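PlzA (Borrelia burgdorferi, PDB 7MIE) binds the bacterial second messenger c-di-GMP and probably acts as a PilZ-type receptor in signalling. Local coordinates at residues R181-I185 with L278-N284; M60-Y65 with T87-L92; L26-I30 with E149-I153. One frame throughout, in Å; residues are numbered along the deposited sequence.

Helix 26-36 lies at the start of the modelled chain, and interaction 3 begins there. Interaction 2 is nested inside the loop that interaction 3 closes. It starts at the hairpin end of strand 57-62 and closes at helix 88-94, joining helix to sheet. The chain then returns to helix 149-164, where interaction 3 closes by bringing the two helices together. Interaction 1 follows in series. It opens at the end of helix 177-182 and closes at the C-terminal helix 273-283, after all strands of the second sheet. No contacts cross or touch. Interactions 2 and 3 belong to the PilZN3 domain. Interaction 1 lies by the second sheet, about 11 Å from bound c-di-GMP, measured from the L183 side chain.

Interaction 1: residues R181-I185 with L278-N284; sequences RKLKI and LIHDYFN
The Y282 ring meets K182 and L183 obliquely along its CD1 side. K182 CG lies 3.6 Å from Y282 CD1, and L183 CG lies 3.7 Å from the same carbon. F283 CE1 sits at the edge of the Y282 ring, in its plane, while Y282 CD2 stands over one face of the F283 ring, offset toward the rim. Within 278-284, N284 ND2 lies over one face of the H280 ring and donates a hydrogen bond to H280 O. K182 sends CG anti to its backbone N (chi1 -177°) and bends at chi2 and chi4. The chain passes the tyrosine and brings NZ to the C-terminal residues. K182 NZ forms a salt bridge with N284 OXT of the C-terminal carboxylate at 2.5 Å. K182 NZ also donates to Y282 O at 3.1 Å, from well above the carbonyl plane. The lysine charge probably offsets that of the chain terminus. K182 O is buried by the contact and has no partner in the model. One water accepts from K184 N and donates to L278 O and to D281 OD2, the latter at 2.7 Å. K184 NZ stays 4.5 Å from D281 OD2, beyond a salt bridge, while K184 CG and CE pass the carboxylate. The I185 and L278 side chains cross at about a right angle, with I185 CG2 3.7 Å from L278 CD2. F233 of strand 228-233 touches both side chains. Helix 273-283 is held against the end of helix 177-182. Y282 rests on I173 of strand 173-174, and H280 and N284 reach V70 of strand 65-74.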
loop_
_atom_site.group_PDB
_atom_site.type_symbol
_atom_site.label_atom_id
_atom_site.label_comp_id
_atom_site.label_asym_id
_atom_site.label_seq_id
_atom_site.Cartn_x
_atom_site.Cartn_y
_atom_site.Cartn_z
ATOM N N ARG A 181 8.376 -15.433 -8.784
ATOM C CA ARG A 181 8.323 -14.962 -10.151
ATOM C C ARG A 181 7.674 -13.584 -10.224
ATOM O O ARG A 181 8.101 -12.751 -11.028
ATOM C CB ARG A 181 7.699 -16.009 -11.089
ATOM C CG ARG A 181 8.616 -17.201 -11.323
ATOM C CD ARG A 181 8.137 -18.106 -12.447
ATOM N NE ARG A 181 7.048 -18.913 -11.948
ATOM C CZ ARG A 181 6.961 -20.233 -12.094
ATOM N NH1 ARG A 181 7.915 -20.901 -12.717
ATOM N NH2 ARG A 181 5.928 -20.874 -11.587
ATOM N N LYS A 182 6.666 -13.339 -9.373
ATOM C CA LYS A 182 5.888 -12.111 -9.445
ATOM C C LYS A 182 6.641 -10.976 -8.744
ATOM O O LYS A 182 6.708 -9.865 -9.264
ATOM C CB LYS A 182 4.515 -12.331 -8.795
ATOM C CG LYS A 182 3.550 -11.141 -8.850
ATOM C CD LYS A 182 3.262 -10.617 -10.266
ATOM C CE LYS A 182 2.004 -9.775 -10.330
ATOM N NZ LYS A 182 2.275 -8.413 -9.793
ATOM N N LEU A 183 7.216 -11.271 -7.572
ATOM C CA LEU A 183 7.986 -10.281 -6.820
ATOM C C LEU A 183 9.222 -9.856 -7.603
ATOM O O LEU A 183 9.823 -10.668 -8.301
ATOM C CB LEU A 183 8.471 -10.949 -5.545
ATOM C CG LEU A 183 7.468 -10.980 -4.403
ATOM C CD1 LEU A 183 7.988 -11.953 -3.358
ATOM C CD2 LEU A 183 7.255 -9.571 -3.813
ATOM N N LYS A 184 9.618 -8.594 -7.455
ATOM C CA LYS A 184 10.774 -8.104 -8.199
ATOM C C LYS A 184 12.029 -8.325 -7.364
ATOM O O LYS A 184 12.873 -7.430 -7.279
ATOM C CB LYS A 184 10.637 -6.615 -8.539
ATOM C CG LYS A 184 9.414 -6.204 -9.345
ATOM C CD LYS A 184 9.426 -6.660 -10.797
ATOM C CE LYS A 184 8.040 -6.801 -11.396
ATOM N NZ LYS A 184 7.962 -7.970 -12.309
ATOM N N ILE A 185 12.118 -9.492 -6.712
ATOM C CA ILE A 185 13.351 -9.973 -6.100
ATOM C C ILE A 185 13.718 -11.286 -6.782
ATOM O O ILE A 185 12.858 -11.930 -7.346
ATOM C CB ILE A 185 13.245 -10.160 -4.570
ATOM C CG1 ILE A 185 12.330 -11.321 -4.186
ATOM C CG2 ILE A 185 12.833 -8.860 -3.878
ATOM C CD1 ILE A 185 12.448 -11.716 -2.722
ATOM N N LEU A 278 7.790 -2.521 -3.513
ATOM C CA LEU A 278 7.978 -3.908 -3.948
ATOM C C LEU A 278 6.763 -4.761 -3.544
ATOM O O LEU A 278 6.290 -5.600 -4.320
ATOM C CB LEU A 278 9.265 -4.452 -3.305
ATOM C CG LEU A 278 9.491 -5.966 -3.309
ATOM C CD1 LEU A 278 9.990 -6.385 -4.685
ATOM C CD2 LEU A 278 10.560 -6.345 -2.286
ATOM N N ILE A 279 6.289 -4.580 -2.309
ATOM C CA ILE A 279 5.113 -5.324 -1.854
ATOM C C ILE A 279 3.858 -4.863 -2.597
ATOM O O ILE A 279 3.067 -5.691 -3.079
ATOM C CB ILE A 279 4.944 -5.207 -0.325
ATOM C CG1 ILE A 279 6.210 -5.709 0.393
ATOM C CG2 ILE A 279 3.691 -5.983 0.143
ATOM C CD1 ILE A 279 6.553 -7.181 0.117
ATOM N N HIS A 280 3.687 -3.551 -2.729
ATOM C CA HIS A 280 2.549 -3.049 -3.487
ATOM C C HIS A 280 2.539 -3.617 -4.917
ATOM O O HIS A 280 1.488 -4.062 -5.375
ATOM C CB HIS A 280 2.599 -1.510 -3.488
ATOM C CG HIS A 280 1.382 -0.945 -4.153
ATOM N ND1 HIS A 280 1.370 -0.655 -5.515
ATOM C CD2 HIS A 280 0.175 -0.602 -3.662
ATOM C CE1 HIS A 280 0.191 -0.139 -5.826
ATOM N NE2 HIS A 280 -0.552 -0.114 -4.727
ATOM N N ASP A 281 3.709 -3.635 -5.580
ATOM C CA ASP A 281 3.824 -4.140 -6.952
ATOM C C ASP A 281 3.348 -5.591 -7.028
ATOM O O ASP A 281 2.715 -5.999 -8.008
ATOM C CB ASP A 281 5.269 -4.004 -7.453
ATOM C CG ASP A 281 5.472 -4.684 -8.797
ATOM O OD1 ASP A 281 5.007 -4.098 -9.819
ATOM O OD2 ASP A 281 6.046 -5.813 -8.812
ATOM N N TYR A 282 3.664 -6.401 -6.005
ATOM C CA TYR A 282 3.284 -7.797 -6.026
ATOM C C TYR A 282 1.764 -7.943 -6.163
ATOM O O TYR A 282 1.266 -8.806 -6.891
ATOM C CB TYR A 282 3.772 -8.498 -4.751
ATOM C CG TYR A 282 3.225 -9.902 -4.654
ATOM C CD1 TYR A 282 3.877 -10.954 -5.290
ATOM C CD2 TYR A 282 2.076 -10.185 -3.929
ATOM C CE1 TYR A 282 3.376 -12.241 -5.221
ATOM C CE2 TYR A 282 1.537 -11.462 -3.886
ATOM C CZ TYR A 282 2.200 -12.492 -4.526
ATOM O OH TYR A 282 1.688 -13.758 -4.403
ATOM N N PHE A 283 1.011 -7.079 -5.477
ATOM C CA PHE A 283 -0.455 -7.119 -5.478
ATOM C C PHE A 283 -1.056 -6.518 -6.758
ATOM O O PHE A 283 -2.226 -6.765 -7.041
ATOM C CB PHE A 283 -1.020 -6.476 -4.204
ATOM C CG PHE A 283 -0.678 -7.239 -2.947
ATOM C CD1 PHE A 283 -1.127 -8.537 -2.752
ATOM C CD2 PHE A 283 0.084 -6.669 -1.940
ATOM C CE1 PHE A 283 -0.788 -9.261 -1.618
ATOM C CE2 PHE A 283 0.396 -7.381 -0.788
ATOM C CZ PHE A 283 -0.007 -8.686 -0.633
ATOM N N ASN A 284 -0.231 -5.813 -7.540
ATOM C CA ASN A 284 -0.601 -5.096 -8.756
ATOM C C ASN A 284 0.182 -5.580 -9.993
ATOM O O ASN A 284 0.634 -4.764 -10.792
ATOM C CB ASN A 284 -0.355 -3.601 -8.562
ATOM C CG ASN A 284 -1.378 -3.075 -7.593
ATOM O OD1 ASN A 284 -2.552 -2.913 -7.957
ATOM N ND2 ASN A 284 -0.978 -2.936 -6.342
ATOM O OXT ASN A 284 0.413 -6.742 -10.285
HETATM O O HOH W 1 7.187 -6.885 -6.668
#

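Interaction 2: residues M60-Y65 with T87-L92; sequences MRIGSY and TVLPAL
I62 places CG1 beside its backbone N (chi1 -55°), which carries CD1 to A91 and L92. Y65 holds CG anti to its own N, and its ring extends to the start of helix 88-94. I62 and Y65 flank the two-residue loop G63-S64 of a beta hairpin, a type II' turn. The hairpin joins strands 57-62 and 65-74 of the antiparallel sheet in the PilZN3 domain. Paired backbone bonds close it: I62 N donates to Y65 O, and Y65 N to I62 O. G63 takes up the positive phi of the turn. The helix runs beside the strand, their short segments 34° apart in direction and 9.5 Å apart between axes. No hydrogen bond joins the two segments. I62 CD1 lies 3.8 Å from A91 CB and 3.9 Å from L92 CG, and also meets V88 CG1. The bent M60 chain brings its methyl CE to the same valine carbon, 3.9 Å from V88 CG1. Beyond the patch, F83 touches both M60 and V88, and L139 covers V88 and L92. T87 stands right before the helix; its OG1 is hydrogen-bonded to Q84 O and makes no capping bond. T87 CB comes 3.4 Å from Y65 OH, the two side chains crossing at about a right angle. V88 CG2 lies near the plane of the tyrosine ring, at its edge. Over one face sits A91 CB in a CH-pi contact, 4.2 Å from the Y65 ring centroid and 21° off the ring normal.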
loop_
_atom_site.group_PDB
_atom_site.type_symbol
_atom_site.label_atom_id
_atom_site.label_comp_id
_atom_site.label_asym_id
_atom_site.label_seq_id
_atom_site.Cartn_x
_atom_site.Cartn_y
_atom_site.Cartn_z
ATOM N N MET A 60 -8.465 9.027 -13.719
ATOM C CA MET A 60 -8.551 10.423 -13.340
ATOM C C MET A 60 -8.879 11.260 -14.581
ATOM O O MET A 60 -8.265 11.026 -15.614
ATOM C CB MET A 60 -7.186 10.870 -12.818
ATOM C CG MET A 60 -6.928 12.363 -12.978
ATOM S SD MET A 60 -7.585 13.236 -11.561
ATOM C CE MET A 60 -6.408 12.558 -10.375
ATOM N N ARG A 61 -9.836 12.192 -14.453
ATOM C CA ARG A 61 -10.171 13.117 -15.522
ATOM C C ARG A 61 -9.876 14.540 -15.082
ATOM O O ARG A 61 -10.240 14.964 -13.973
ATOM C CB ARG A 61 -11.683 13.126 -15.739
ATOM C CG ARG A 61 -12.165 12.105 -16.735
ATOM C CD ARG A 61 -11.930 12.614 -18.157
ATOM N NE ARG A 61 -12.285 11.268 -18.447
ATOM C CZ ARG A 61 -13.477 10.862 -18.855
ATOM N NH1 ARG A 61 -14.422 11.750 -19.131
ATOM N NH2 ARG A 61 -13.681 9.573 -19.042
ATOM N N ILE A 62 -9.220 15.285 -15.988
ATOM C CA ILE A 62 -8.881 16.683 -15.746
ATOM C C ILE A 62 -9.305 17.431 -16.997
ATOM O O ILE A 62 -8.567 17.458 -17.983
ATOM C CB ILE A 62 -7.384 16.852 -15.444
ATOM C CG1 ILE A 62 -6.930 15.957 -14.269
ATOM C CG2 ILE A 62 -7.075 18.333 -15.142
ATOM C CD1 ILE A 62 -5.478 15.565 -14.337
ATOM N N GLY A 63 -10.533 17.959 -16.975
ATOM C CA GLY A 63 -11.168 18.388 -18.211
ATOM C C GLY A 63 -11.402 17.183 -19.121
ATOM O O GLY A 63 -12.033 16.201 -18.714
ATOM N N SER A 64 -10.871 17.253 -20.348
ATOM C CA SER A 64 -11.043 16.116 -21.241
ATOM C C SER A 64 -9.790 15.231 -21.200
ATOM O O SER A 64 -9.804 14.133 -21.752
ATOM C CB SER A 64 -11.378 16.564 -22.649
ATOM O OG SER A 64 -10.252 17.216 -23.182
ATOM N N TYR A 65 -8.762 15.659 -20.453
ATOM C CA TYR A 65 -7.585 14.830 -20.266
ATOM C C TYR A 65 -7.931 13.643 -19.371
ATOM O O TYR A 65 -8.652 13.800 -18.389
ATOM C CB TYR A 65 -6.487 15.653 -19.599
ATOM C CG TYR A 65 -5.252 14.875 -19.235
ATOM C CD1 TYR A 65 -4.292 14.595 -20.183
ATOM C CD2 TYR A 65 -5.094 14.319 -17.964
ATOM C CE1 TYR A 65 -3.148 13.865 -19.870
ATOM C CE2 TYR A 65 -3.951 13.614 -17.631
ATOM C CZ TYR A 65 -2.984 13.371 -18.585
ATOM O OH TYR A 65 -1.856 12.650 -18.286
ATOM N N THR A 87 2.629 13.225 -16.146
ATOM C CA THR A 87 1.292 12.959 -16.681
ATOM C C THR A 87 0.274 13.811 -15.902
ATOM O O THR A 87 0.065 14.998 -16.229
ATOM C CB THR A 87 0.984 11.446 -16.774
ATOM O OG1 THR A 87 0.931 10.873 -15.461
ATOM C CG2 THR A 87 2.027 10.671 -17.556
ATOM N N VAL A 88 -0.253 13.256 -14.799
ATOM C CA VAL A 88 -1.360 13.846 -14.065
ATOM C C VAL A 88 -0.885 15.081 -13.304
ATOM O O VAL A 88 -1.616 16.056 -13.187
ATOM C CB VAL A 88 -2.027 12.778 -13.171
ATOM C CG1 VAL A 88 -3.022 13.376 -12.181
ATOM C CG2 VAL A 88 -2.761 11.774 -14.083
ATOM N N LEU A 89 0.346 15.048 -12.788
ATOM C CA LEU A 89 0.733 16.067 -11.817
ATOM C C LEU A 89 0.773 17.435 -12.511
ATOM O O LEU A 89 0.120 18.363 -12.048
ATOM C CB LEU A 89 2.056 15.703 -11.114
ATOM C CG LEU A 89 2.460 16.638 -9.957
ATOM C CD1 LEU A 89 1.352 16.808 -8.930
ATOM C CD2 LEU A 89 3.762 16.200 -9.293
ATOM N N PRO A 90 1.457 17.597 -13.668
ATOM C CA PRO A 90 1.400 18.861 -14.391
ATOM C C PRO A 90 0.005 19.207 -14.942
ATOM O O PRO A 90 -0.363 20.389 -15.004
ATOM C CB PRO A 90 2.499 18.747 -15.474
ATOM C CG PRO A 90 2.820 17.275 -15.588
ATOM C CD PRO A 90 2.361 16.617 -14.300
ATOM N N ALA A 91 -0.758 18.192 -15.375
ATOM C CA ALA A 91 -2.117 18.457 -15.846
ATOM C C ALA A 91 -2.959 19.059 -14.726
ATOM O O ALA A 91 -3.778 19.950 -14.957
ATOM C CB ALA A 91 -2.778 17.218 -16.413
ATOM N N LEU A 92 -2.795 18.547 -13.498
ATOM C CA LEU A 92 -3.576 19.074 -12.376
ATOM C C LEU A 92 -3.192 20.525 -12.119
ATOM O O LEU A 92 -4.067 21.317 -11.813
ATOM C CB LEU A 92 -3.316 18.264 -11.098
ATOM C CG LEU A 92 -4.077 16.947 -11.000
ATOM C CD1 LEU A 92 -3.509 16.127 -9.835
ATOM C CD2 LEU A 92 -5.572 17.184 -10.807
#

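Interaction 3: residues L26-I30 with E149-I153; sequences LSRKI and EEIAI
S27 OG donates a hydrogen bond to E149 OE2 at 2.6 Å. E149 OE2 receives it on its syn lone pair, the side of E149 OE1. The backbone is close as well, with S27 CA 3.3 Å from E149 OE2. The carboxylate thus lies by the N-terminal end of helix 26-36, whose dipole may stabilise its negative charge. E149 extends beyond CG, and its aliphatic part is packed too. I30 CD1 lies 3.7 Å from E149 CG, and L26 CD2 lies 3.9 Å from E149 CB. I30 CD1 also reaches A152 CB, at 3.9 Å. I153 CG1 is anti to its backbone N (chi1 -167°), which sends CD1 across to the other helix. There I153 CD1 meets K29 CG at 3.7 Å, crossing that side chain at about a right angle, and approaches L26 CD1. K29 also makes a cation-pi contact with Y33. M76, from a loop, touches both I30 and A152. The two helix segments run 43° apart, with axes 10.0 Å apart. This is ordinary helix-helix packing at the protein surface, joining helices 26-36 and 149-164 within the PilZN3 domain.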
loop_
_atom_site.group_PDB
_atom_site.type_symbol
_atom_site.label_atom_id
_atom_site.label_comp_id
_atom_site.label_asym_id
_atom_site.label_seq_id
_atom_site.Cartn_x
_atom_site.Cartn_y
_atom_site.Cartn_z
ATOM N N LEU A 26 -25.143 6.622 9.694
ATOM C CA LEU A 26 -23.992 6.107 8.967
ATOM C C LEU A 26 -23.063 7.274 8.640
ATOM O O LEU A 26 -21.850 7.177 8.842
ATOM C CB LEU A 26 -24.495 5.423 7.694
ATOM C CG LEU A 26 -23.512 4.463 7.022
ATOM C CD1 LEU A 26 -23.312 3.218 7.881
ATOM C CD2 LEU A 26 -24.041 4.057 5.658
ATOM N N SER A 27 -23.664 8.376 8.160
ATOM C CA SER A 27 -22.972 9.629 7.908
ATOM C C SER A 27 -22.234 10.096 9.160
ATOM O O SER A 27 -21.095 10.568 9.071
ATOM C CB SER A 27 -23.942 10.682 7.415
ATOM O OG SER A 27 -24.613 10.201 6.247
ATOM N N ARG A 28 -22.904 9.940 10.303
ATOM C CA ARG A 28 -22.349 10.420 11.554
ATOM C C ARG A 28 -21.149 9.572 11.941
ATOM O O ARG A 28 -20.136 10.122 12.346
ATOM C CB ARG A 28 -23.358 10.397 12.702
ATOM C CG ARG A 28 -22.713 10.705 14.043
ATOM C CD ARG A 28 -23.855 10.735 15.038
ATOM N NE ARG A 28 -23.400 11.306 16.286
ATOM C CZ ARG A 28 -24.224 11.748 17.232
ATOM N NH1 ARG A 28 -25.535 11.704 17.042
ATOM N NH2 ARG A 28 -23.734 12.244 18.353
ATOM N N LYS A 29 -21.292 8.244 11.830
ATOM C CA LYS A 29 -20.187 7.346 12.110
ATOM C C LYS A 29 -19.014 7.646 11.192
ATOM O O LYS A 29 -17.875 7.628 11.648
ATOM C CB LYS A 29 -20.617 5.883 11.957
ATOM C CG LYS A 29 -19.594 4.874 12.472
ATOM C CD LYS A 29 -19.515 4.809 13.986
ATOM C CE LYS A 29 -18.139 4.441 14.499
ATOM N NZ LYS A 29 -17.181 5.569 14.324
ATOM N N ILE A 30 -19.288 7.946 9.911
ATOM C CA ILE A 30 -18.198 8.241 8.980
ATOM C C ILE A 30 -17.493 9.550 9.342
ATOM O O ILE A 30 -16.271 9.609 9.264
ATOM C CB ILE A 30 -18.701 8.250 7.512
ATOM C CG1 ILE A 30 -19.023 6.815 7.096
ATOM C CG2 ILE A 30 -17.760 8.972 6.556
ATOM C CD1 ILE A 30 -20.019 6.700 5.940
ATOM N N GLU A 149 -20.558 5.741 0.866
ATOM C CA GLU A 149 -20.596 5.445 2.291
ATOM C C GLU A 149 -20.243 3.986 2.581
ATOM O O GLU A 149 -19.629 3.732 3.613
ATOM C CB GLU A 149 -21.926 5.897 2.903
ATOM C CG GLU A 149 -22.063 7.415 2.990
ATOM C CD GLU A 149 -23.260 7.903 3.829
ATOM O OE1 GLU A 149 -24.344 7.315 3.695
ATOM O OE2 GLU A 149 -23.091 8.834 4.661
ATOM N N GLU A 150 -20.606 3.041 1.679
ATOM C CA GLU A 150 -20.327 1.623 1.880
ATOM C C GLU A 150 -18.815 1.381 1.968
ATOM O O GLU A 150 -18.363 0.589 2.804
ATOM C CB GLU A 150 -20.991 0.757 0.786
ATOM C CG GLU A 150 -20.336 0.884 -0.587
ATOM C CD GLU A 150 -20.716 -0.110 -1.690
ATOM O OE1 GLU A 150 -20.000 -1.168 -1.854
ATOM O OE2 GLU A 150 -21.694 0.193 -2.428
ATOM N N ILE A 151 -18.036 2.189 1.220
ATOM C CA ILE A 151 -16.583 2.057 1.251
ATOM C C ILE A 151 -16.022 2.752 2.497
ATOM O O ILE A 151 -15.227 2.156 3.217
ATOM C CB ILE A 151 -15.960 2.595 -0.049
ATOM C CG1 ILE A 151 -16.342 1.638 -1.191
ATOM C CG2 ILE A 151 -14.451 2.684 0.094
ATOM C CD1 ILE A 151 -15.979 2.117 -2.543
ATOM N N ALA A 152 -16.474 3.980 2.763
ATOM C CA ALA A 152 -15.999 4.760 3.906
ATOM C C ALA A 152 -16.140 4.019 5.250
ATOM O O ALA A 152 -15.217 3.996 6.066
ATOM C CB ALA A 152 -16.706 6.109 3.934
ATOM N N ILE A 153 -17.294 3.393 5.504
ATOM C CA ILE A 153 -17.508 2.700 6.774
ATOM C C ILE A 153 -16.567 1.498 6.910
ATOM O O ILE A 153 -16.022 1.248 7.984
ATOM C CB ILE A 153 -19.001 2.302 6.932
ATOM C CG1 ILE A 153 -19.290 1.869 8.365
ATOM C CG2 ILE A 153 -19.440 1.237 5.937
ATOM C CD1 ILE A 153 -19.446 3.114 9.230
#